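Local coordinates for protein CofB (Escherichia coli, PDB 5AX6) that serves as the trimeric minor pilin subunit of the CFA/III type IVb pilus and is probably involved in pilus assembly, at residues 451-463 and 471-483. Numbering follows the deposited sequence.
Sequences SKWYITATMGVFD and VYLNPKFLSVNIT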
ATOM      1  N   SER A 451     -15.164   6.306  36.634  1.00 27.22           N
ATOM      2  CA  SER A 451     -16.099   5.856  35.598  1.00 34.22           C
ATOM      3  C   SER A 451     -17.199   6.850  35.184  1.00 26.51           C
ATOM      4  O   SER A 451     -17.826   6.667  34.141  1.00 21.45           O
ATOM      5  CB  SER A 451     -16.762   4.544  36.047  1.00 35.02           C
ATOM      6  OG  SER A 451     -17.568   4.756  37.188  1.00 41.05           O
ATOM      7  N   LYS A 452     -17.442   7.893  35.976  1.00 24.50           N
ATOM      8  CA  LYS A 452     -18.520   8.829  35.656  1.00 24.10           C
ATOM      9  C   LYS A 452     -18.052  10.287  35.581  1.00 24.82           C
ATOM     10  O   LYS A 452     -17.136  10.687  36.296  1.00 23.64           O
ATOM     11  CB  LYS A 452     -19.653   8.736  36.686  1.00 29.65           C
ATOM     12  CG  LYS A 452     -20.272   7.350  36.846  1.00 32.08           C
ATOM     13  CD  LYS A 452     -21.102   6.958  35.623  1.00 29.95           C
ATOM     14  CE  LYS A 452     -21.891   5.673  35.872  1.00 35.78           C
ATOM     15  NZ  LYS A 452     -22.883   5.393  34.784  1.00 32.28           N
ATOM     16  N   TRP A 453     -18.694  11.060  34.704  1.00 20.21           N
ATOM     17  CA  TRP A 453     -18.629  12.524  34.739  1.00 20.79           C
ATOM     18  C   TRP A 453     -19.839  13.069  35.461  1.00 18.94           C
ATOM     19  O   TRP A 453     -20.954  12.641  35.191  1.00 22.96           O
ATOM     20  CB  TRP A 453     -18.629  13.152  33.336  1.00 16.26           C
ATOM     21  CG  TRP A 453     -17.402  12.968  32.491  1.00 16.85           C
ATOM     22  CD1 TRP A 453     -17.301  12.195  31.377  1.00 19.57           C
ATOM     23  CD2 TRP A 453     -16.133  13.610  32.652  1.00 21.48           C
ATOM     24  NE1 TRP A 453     -16.043  12.290  30.844  1.00 19.78           N
ATOM     25  CE2 TRP A 453     -15.303  13.162  31.604  1.00 20.37           C
ATOM     26  CE3 TRP A 453     -15.615  14.532  33.573  1.00 16.51           C
ATOM     27  CZ2 TRP A 453     -13.981  13.586  31.454  1.00 18.17           C
ATOM     28  CZ3 TRP A 453     -14.302  14.943  33.435  1.00 18.13           C
ATOM     29  CH2 TRP A 453     -13.494  14.472  32.379  1.00 17.63           C
ATOM     30  N   TYR A 454     -19.634  14.048  36.338  1.00 20.44           N
ATOM     31  CA  TYR A 454     -20.751  14.727  36.981  1.00 18.45           C
ATOM     32  C   TYR A 454     -20.751  16.199  36.647  1.00 18.10           C
ATOM     33  O   TYR A 454     -19.781  16.888  36.923  1.00 21.47           O
ATOM     34  CB  TYR A 454     -20.693  14.566  38.498  1.00 19.75           C
ATOM     35  CG  TYR A 454     -20.618  13.128  38.946  1.00 21.23           C
ATOM     36  CD1 TYR A 454     -21.771  12.366  39.093  1.00 24.43           C
ATOM     37  CD2 TYR A 454     -19.395  12.538  39.219  1.00 25.95           C
ATOM     38  CE1 TYR A 454     -21.697  11.034  39.509  1.00 23.16           C
ATOM     39  CE2 TYR A 454     -19.316  11.214  39.636  1.00 30.47           C
ATOM     40  CZ  TYR A 454     -20.472  10.477  39.779  1.00 28.42           C
ATOM     41  OH  TYR A 454     -20.388   9.170  40.200  1.00 29.70           O
ATOM     42  N   ILE A 455     -21.845  16.678  36.065  1.00 17.21           N
ATOM     43  CA  ILE A 455     -21.950  18.086  35.734  1.00 19.79           C
ATOM     44  C   ILE A 455     -23.085  18.674  36.541  1.00 16.77           C
ATOM     45  O   ILE A 455     -24.218  18.185  36.484  1.00 19.80           O
ATOM     46  CB  ILE A 455     -22.196  18.337  34.225  1.00 17.86           C
ATOM     47  CG1 ILE A 455     -21.094  17.686  33.376  1.00 22.01           C
ATOM     48  CG2 ILE A 455     -22.182  19.830  33.946  1.00 17.75           C
ATOM     49  CD1 ILE A 455     -21.464  16.347  32.760  1.00 31.08           C
ATOM     50  N   THR A 456     -22.775  19.715  37.308  1.00 16.69           N
ATOM     51  CA  THR A 456     -23.775  20.350  38.158  1.00 19.23           C
ATOM     52  C   THR A 456     -23.648  21.849  38.052  1.00 20.15           C
ATOM     53  O   THR A 456     -22.656  22.350  37.528  1.00 20.03           O
ATOM     54  CB  THR A 456     -23.621  19.949  39.624  1.00 20.28           C
ATOM     55  OG1 THR A 456     -22.302  20.312  40.068  1.00 22.27           O
ATOM     56  CG2 THR A 456     -23.829  18.454  39.784  1.00 19.71           C
ATOM     57  N   ALA A 457     -24.644  22.562  38.562  1.00 18.20           N
ATOM     58  CA  ALA A 457     -24.678  24.008  38.420  1.00 21.14           C
ATOM     59  C   ALA A 457     -25.517  24.664  39.497  1.00 20.93           C
ATOM     60  O   ALA A 457     -26.560  24.132  39.892  1.00 22.33           O
ATOM     61  CB  ALA A 457     -25.226  24.386  37.036  1.00 20.58           C
ATOM     62  N   THR A 458     -25.076  25.827  39.962  1.00 19.53           N
ATOM     63  CA  THR A 458     -25.964  26.689  40.736  1.00 20.70           C
ATOM     64  C   THR A 458     -26.220  27.958  39.938  1.00 27.51           C
ATOM     65  O   THR A 458     -25.358  28.397  39.177  1.00 26.23           O
ATOM     66  CB  THR A 458     -25.380  27.052  42.122  1.00 23.54           C
ATOM     67  OG1 THR A 458     -24.120  27.711  41.948  1.00 25.91           O
ATOM     68  CG2 THR A 458     -25.172  25.796  42.952  1.00 25.72           C
ATOM     69  N   MET A 459     -27.407  28.533  40.111  1.00 22.79           N
ATOM     70  CA  MET A 459     -27.758  29.803  39.490  1.00 24.06           C
ATOM     71  C   MET A 459     -28.295  30.750  40.552  1.00 25.69           C
ATOM     72  O   MET A 459     -29.112  30.350  41.373  1.00 27.96           O
ATOM     73  CB  MET A 459     -28.816  29.612  38.393  1.00 24.83           C
ATOM     74  CG  MET A 459     -29.252  30.920  37.706  1.00 29.77           C
ATOM     75  SD  MET A 459     -30.672  30.713  36.598  1.00 31.60           S
ATOM     76  CE  MET A 459     -30.200  29.171  35.829  1.00 21.96           C
ATOM     77  N   GLY A 460     -27.844  31.998  40.520  1.00 21.98           N
ATOM     78  CA  GLY A 460     -28.385  33.034  41.381  1.00 28.54           C
ATOM     79  C   GLY A 460     -29.408  33.865  40.636  1.00 25.35           C
ATOM     80  O   GLY A 460     -29.156  34.320  39.519  1.00 23.68           O
ATOM     81  N   VAL A 461     -30.570  34.064  41.256  1.00 26.53           N
ATOM     82  CA  VAL A 461     -31.654  34.828  40.651  1.00 24.62           C
ATOM     83  C   VAL A 461     -32.309  35.740  41.690  1.00 30.27           C
ATOM     84  O   VAL A 461     -32.566  35.318  42.814  1.00 27.37           O
ATOM     85  CB  VAL A 461     -32.719  33.889  40.033  1.00 23.88           C
ATOM     86  CG1 VAL A 461     -33.986  34.661  39.652  1.00 23.21           C
ATOM     87  CG2 VAL A 461     -32.139  33.142  38.811  1.00 23.11           C
ATOM     88  N   PHE A 462     -32.549  36.992  41.318  1.00 25.22           N
ATOM     89  CA  PHE A 462     -33.328  37.888  42.165  1.00 29.87           C
ATOM     90  C   PHE A 462     -34.731  38.039  41.608  1.00 28.87           C
ATOM     91  O   PHE A 462     -34.902  38.372  40.442  1.00 28.84           O
ATOM     92  CB  PHE A 462     -32.671  39.263  42.284  1.00 24.87           C
ATOM     93  CG  PHE A 462     -33.478  40.240  43.110  1.00 30.68           C
ATOM     94  CD1 PHE A 462     -33.526  40.122  44.489  1.00 35.29           C
ATOM     95  CD2 PHE A 462     -34.201  41.255  42.501  1.00 31.89           C
ATOM     96  CE1 PHE A 462     -34.275  41.011  45.250  1.00 38.69           C
ATOM     97  CE2 PHE A 462     -34.948  42.149  43.255  1.00 34.99           C
ATOM     98  CZ  PHE A 462     -34.986  42.024  44.630  1.00 38.16           C
ATOM     99  N   ASP A 463     -35.732  37.794  42.447  1.00 31.38           N
ATOM    100  CA  ASP A 463     -37.124  37.944  42.050  1.00 32.64           C
ATOM    101  C   ASP A 463     -37.613  39.333  42.461  1.00 36.80           C
ATOM    102  O   ASP A 463     -37.846  39.582  43.639  1.00 35.74           O
ATOM    103  CB  ASP A 463     -37.990  36.851  42.692  1.00 28.69           C
ATOM    104  CG  ASP A 463     -39.421  36.836  42.162  1.00 37.46           C
ATOM    105  OD1 ASP A 463     -39.879  37.848  41.587  1.00 39.40           O
ATOM    106  OD2 ASP A 463     -40.093  35.794  42.324  1.00 39.46           O
ATOM    107  N   VAL A 471     -31.147  30.868  45.101  1.00 28.54           N
ATOM    108  CA  VAL A 471     -30.078  30.083  44.500  1.00 24.96           C
ATOM    109  C   VAL A 471     -30.701  28.789  44.010  1.00 32.59           C
ATOM    110  O   VAL A 471     -31.338  28.078  44.786  1.00 29.33           O
ATOM    111  CB  VAL A 471     -28.938  29.789  45.485  1.00 24.92           C
ATOM    112  CG1 VAL A 471     -27.909  28.863  44.837  1.00 27.66           C
ATOM    113  CG2 VAL A 471     -28.284  31.093  45.953  1.00 29.36           C
ATOM    114  N   TYR A 472     -30.540  28.496  42.722  1.00 23.07           N
ATOM    115  CA  TYR A 472     -31.134  27.303  42.137  1.00 23.47           C
ATOM    116  C   TYR A 472     -30.069  26.232  41.898  1.00 26.73           C
ATOM    117  O   TYR A 472     -28.923  26.555  41.541  1.00 25.96           O
ATOM    118  CB  TYR A 472     -31.827  27.629  40.807  1.00 25.92           C
ATOM    119  CG  TYR A 472     -32.965  28.626  40.862  1.00 28.96           C
ATOM    120  CD1 TYR A 472     -33.954  28.555  41.842  1.00 28.44           C
ATOM    121  CD2 TYR A 472     -33.066  29.629  39.900  1.00 24.18           C
ATOM    122  CE1 TYR A 472     -35.005  29.480  41.867  1.00 30.51           C
ATOM    123  CE2 TYR A 472     -34.093  30.546  39.916  1.00 21.93           C
ATOM    124  CZ  TYR A 472     -35.065  30.468  40.897  1.00 24.78           C
ATOM    125  OH  TYR A 472     -36.087  31.384  40.886  1.00 30.42           O
ATOM    126  N   LEU A 473     -30.456  24.967  42.079  1.00 21.72           N
ATOM    127  CA  LEU A 473     -29.596  23.821  41.804  1.00 24.00           C
ATOM    128  C   LEU A 473     -30.008  23.083  40.532  1.00 23.01           C
ATOM    129  O   LEU A 473     -31.163  22.697  40.387  1.00 22.36           O
ATOM    130  CB  LEU A 473     -29.623  22.840  42.980  1.00 26.58           C
ATOM    131  CG  LEU A 473     -28.862  21.531  42.768  1.00 26.93           C
ATOM    132  CD1 LEU A 473     -27.359  21.795  42.715  1.00 25.91           C
ATOM    133  CD2 LEU A 473     -29.194  20.514  43.860  1.00 29.74           C
ATOM    134  N   ASN A 474     -29.060  22.873  39.620  1.00 22.69           N
ATOM    135  CA  ASN A 474     -29.292  22.078  38.412  1.00 22.82           C
ATOM    136  C   ASN A 474     -30.643  22.303  37.731  1.00 19.50           C
ATOM    137  O   ASN A 474     -31.424  21.363  37.575  1.00 23.10           O
ATOM    138  CB  ASN A 474     -29.159  20.590  38.736  1.00 24.62           C
ATOM    139  CG  ASN A 474     -27.811  20.242  39.330  1.00 24.70           C
ATOM    140  OD1 ASN A 474     -26.799  20.880  39.031  1.00 22.48           O
ATOM    141  ND2 ASN A 474     -27.790  19.224  40.190  1.00 21.40           N
ATOM    142  N   PRO A 475     -30.920  23.543  37.320  1.00 21.96           N
ATOM    143  CA  PRO A 475     -32.239  23.927  36.802  1.00 21.60           C
ATOM    144  C   PRO A 475     -32.487  23.582  35.323  1.00 26.47           C
ATOM    145  O   PRO A 475     -31.573  23.670  34.502  1.00 21.20           O
ATOM    146  CB  PRO A 475     -32.259  25.443  36.996  1.00 21.84           C
ATOM    147  CG  PRO A 475     -30.839  25.856  36.991  1.00 22.93           C
ATOM    148  CD  PRO A 475     -29.996  24.687  37.413  1.00 22.63           C
ATOM    149  N   LYS A 476     -33.723  23.206  35.001  1.00 23.92           N
ATOM    150  CA  LYS A 476     -34.102  22.885  33.623  1.00 25.86           C
ATOM    151  C   LYS A 476     -34.047  24.107  32.716  1.00 22.15           C
ATOM    152  O   LYS A 476     -34.126  23.976  31.486  1.00 23.84           O
ATOM    153  CB  LYS A 476     -35.513  22.291  33.569  1.00 24.04           C
ATOM    154  CG  LYS A 476     -36.568  23.244  34.131  1.00 26.95           C
ATOM    155  CD  LYS A 476     -37.975  22.746  33.873  1.00 30.35           C
ATOM    156  CE  LYS A 476     -38.998  23.733  34.439  1.00 34.15           C
ATOM    157  NZ  LYS A 476     -40.384  23.200  34.405  1.00 38.71           N
ATOM    158  N   PHE A 477     -33.942  25.293  33.310  1.00 21.43           N
ATOM    159  CA  PHE A 477     -33.826  26.504  32.504  1.00 21.23           C
ATOM    160  C   PHE A 477     -32.377  26.991  32.418  1.00 23.05           C
ATOM    161  O   PHE A 477     -32.102  28.189  32.264  1.00 18.98           O
ATOM    162  CB  PHE A 477     -34.754  27.616  33.027  1.00 21.06           C
ATOM    163  CG  PHE A 477     -34.820  27.729  34.528  1.00 29.12           C
ATOM    164  CD1 PHE A 477     -33.879  28.474  35.226  1.00 24.73           C
ATOM    165  CD2 PHE A 477     -35.857  27.124  35.241  1.00 24.39           C
ATOM    166  CE1 PHE A 477     -33.955  28.600  36.618  1.00 24.14           C
ATOM    167  CE2 PHE A 477     -35.936  27.242  36.632  1.00 23.61           C
ATOM    168  CZ  PHE A 477     -34.987  27.983  37.313  1.00 24.34           C
ATOM    169  N   LEU A 478     -31.460  26.030  32.495  1.00 17.07           N
ATOM    170  CA  LEU A 478     -30.052  26.232  32.170  1.00 17.97           C
ATOM    171  C   LEU A 478     -29.651  25.053  31.307  1.00 18.00           C
ATOM    172  O   LEU A 478     -29.838  23.901  31.705  1.00 18.37           O
ATOM    173  CB  LEU A 478     -29.170  26.307  33.426  1.00 17.98           C
ATOM    174  CG  LEU A 478     -27.659  26.338  33.176  1.00 22.00           C
ATOM    175  CD1 LEU A 478     -27.277  27.587  32.393  1.00 18.09           C
ATOM    176  CD2 LEU A 478     -26.842  26.259  34.488  1.00 19.81           C
ATOM    177  N   SER A 479     -29.130  25.321  30.114  1.00 18.12           N
ATOM    178  CA  SER A 479     -28.679  24.225  29.271  1.00 16.99           C
ATOM    179  C   SER A 479     -27.265  24.485  28.800  1.00 17.19           C
ATOM    180  O   SER A 479     -26.814  25.627  28.774  1.00 15.40           O
ATOM    181  CB  SER A 479     -29.613  24.023  28.077  1.00 14.50           C
ATOM    182  OG  SER A 479     -29.588  25.142  27.210  1.00 16.32           O
ATOM    183  N   VAL A 480     -26.570  23.415  28.422  1.00 18.34           N
ATOM    184  CA  VAL A 480     -25.174  23.533  28.052  1.00 18.56           C
ATOM    185  C   VAL A 480     -24.872  22.702  26.822  1.00 16.89           C
ATOM    186  O   VAL A 480     -25.540  21.697  26.570  1.00 17.74           O
ATOM    187  CB  VAL A 480     -24.242  23.064  29.194  1.00 16.25           C
ATOM    188  CG1 VAL A 480     -24.247  24.061  30.343  1.00 17.04           C
ATOM    189  CG2 VAL A 480     -24.610  21.633  29.645  1.00 17.20           C
ATOM    190  N   ASN A 481     -23.866  23.132  26.070  1.00 17.14           N
ATOM    191  CA  ASN A 481     -23.208  22.278  25.096  1.00 16.51           C
ATOM    192  C   ASN A 481     -21.976  21.669  25.735  1.00 20.44           C
ATOM    193  O   ASN A 481     -21.080  22.397  26.169  1.00 16.85           O
ATOM    194  CB  ASN A 481     -22.840  23.074  23.837  1.00 18.89           C
ATOM    195  CG  ASN A 481     -24.073  23.567  23.097  1.00 21.31           C
ATOM    196  OD1 ASN A 481     -24.254  24.768  22.881  1.00 23.28           O
ATOM    197  ND2 ASN A 481     -24.930  22.641  22.729  1.00 20.11           N
ATOM    198  N   ILE A 482     -21.955  20.336  25.797  1.00 16.19           N
ATOM    199  CA  ILE A 482     -20.907  19.574  26.452  1.00 14.95           C
ATOM    200  C   ILE A 482     -19.969  19.079  25.385  1.00 16.25           C
ATOM    201  O   ILE A 482     -20.417  18.492  24.406  1.00 20.27           O
ATOM    202  CB  ILE A 482     -21.502  18.381  27.241  1.00 15.96           C
ATOM    203  CG1 ILE A 482     -22.318  18.911  28.426  1.00 19.88           C
ATOM    204  CG2 ILE A 482     -20.412  17.412  27.699  1.00 16.48           C
ATOM    205  CD1 ILE A 482     -23.295  17.893  28.979  1.00 25.40           C
ATOM    206  N   THR A 483     -18.679  19.358  25.558  1.00 14.91           N
ATOM    207  CA  THR A 483     -17.642  18.883  24.650  1.00 17.38           C
ATOM    208  C   THR A 483     -16.835  17.809  25.354  1.00 17.17           C
ATOM    209  O   THR A 483     -16.397  18.016  26.480  1.00 18.37           O
ATOM    210  CB  THR A 483     -16.677  20.020  24.214  1.00 17.57           C
ATOM    211  OG1 THR A 483     -17.431  21.131  23.724  1.00 21.95           O
ATOM    212  CG2 THR A 483     -15.724  19.524  23.120  1.00 19.71           C
TER
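M459 O takes Y472 N at 2.7 Å, in the carbonyl plane and nearly straight (170°), and also meets V471 CA in a CA-H...O contact at 3.3 Å. M459 and Y472 are a hydrogen-bonded pair of an antiparallel β-hairpin, strands 452-463 and 468-473, in the C-terminal domain. N474 ends the pairing by gripping A457 twice: its OD1 accepts from A457 N at 2.8 Å, while its own backbone N donates to A457 O. With phi and psi both positive, N474 leaves the strand, and its CG, anti to the carbonyl carbon (chi1 -57°), brings OD1 to A457 N, in the place that N474's own carbonyl O would hold if the strand pairing went on. K378 O takes its ND2; an alanine here would probably leave A457 N and K378 O without these partners and let the chain's exit from the hairpin shift.

Beyond N474, P475 to L478 form a type I turn into strand 478-487, which belongs to a second sheet packed against the hairpin. M459 bridges the two layers: its chain runs extended and bends only at chi3 (-42°), placing CE 3.6 Å from P475 CG. Its SD lies at the edge of the F477 ring, a Met-aromatic contact, while P475 CB lies over one face, toward its rim. Two residues before M459, A457 CB meets L478 CD2 at 3.6 Å; two residues after it, V461 CG2 approaches Y472 CE2 obliquely, the tyrosine ring being tethered by OH to D411 O.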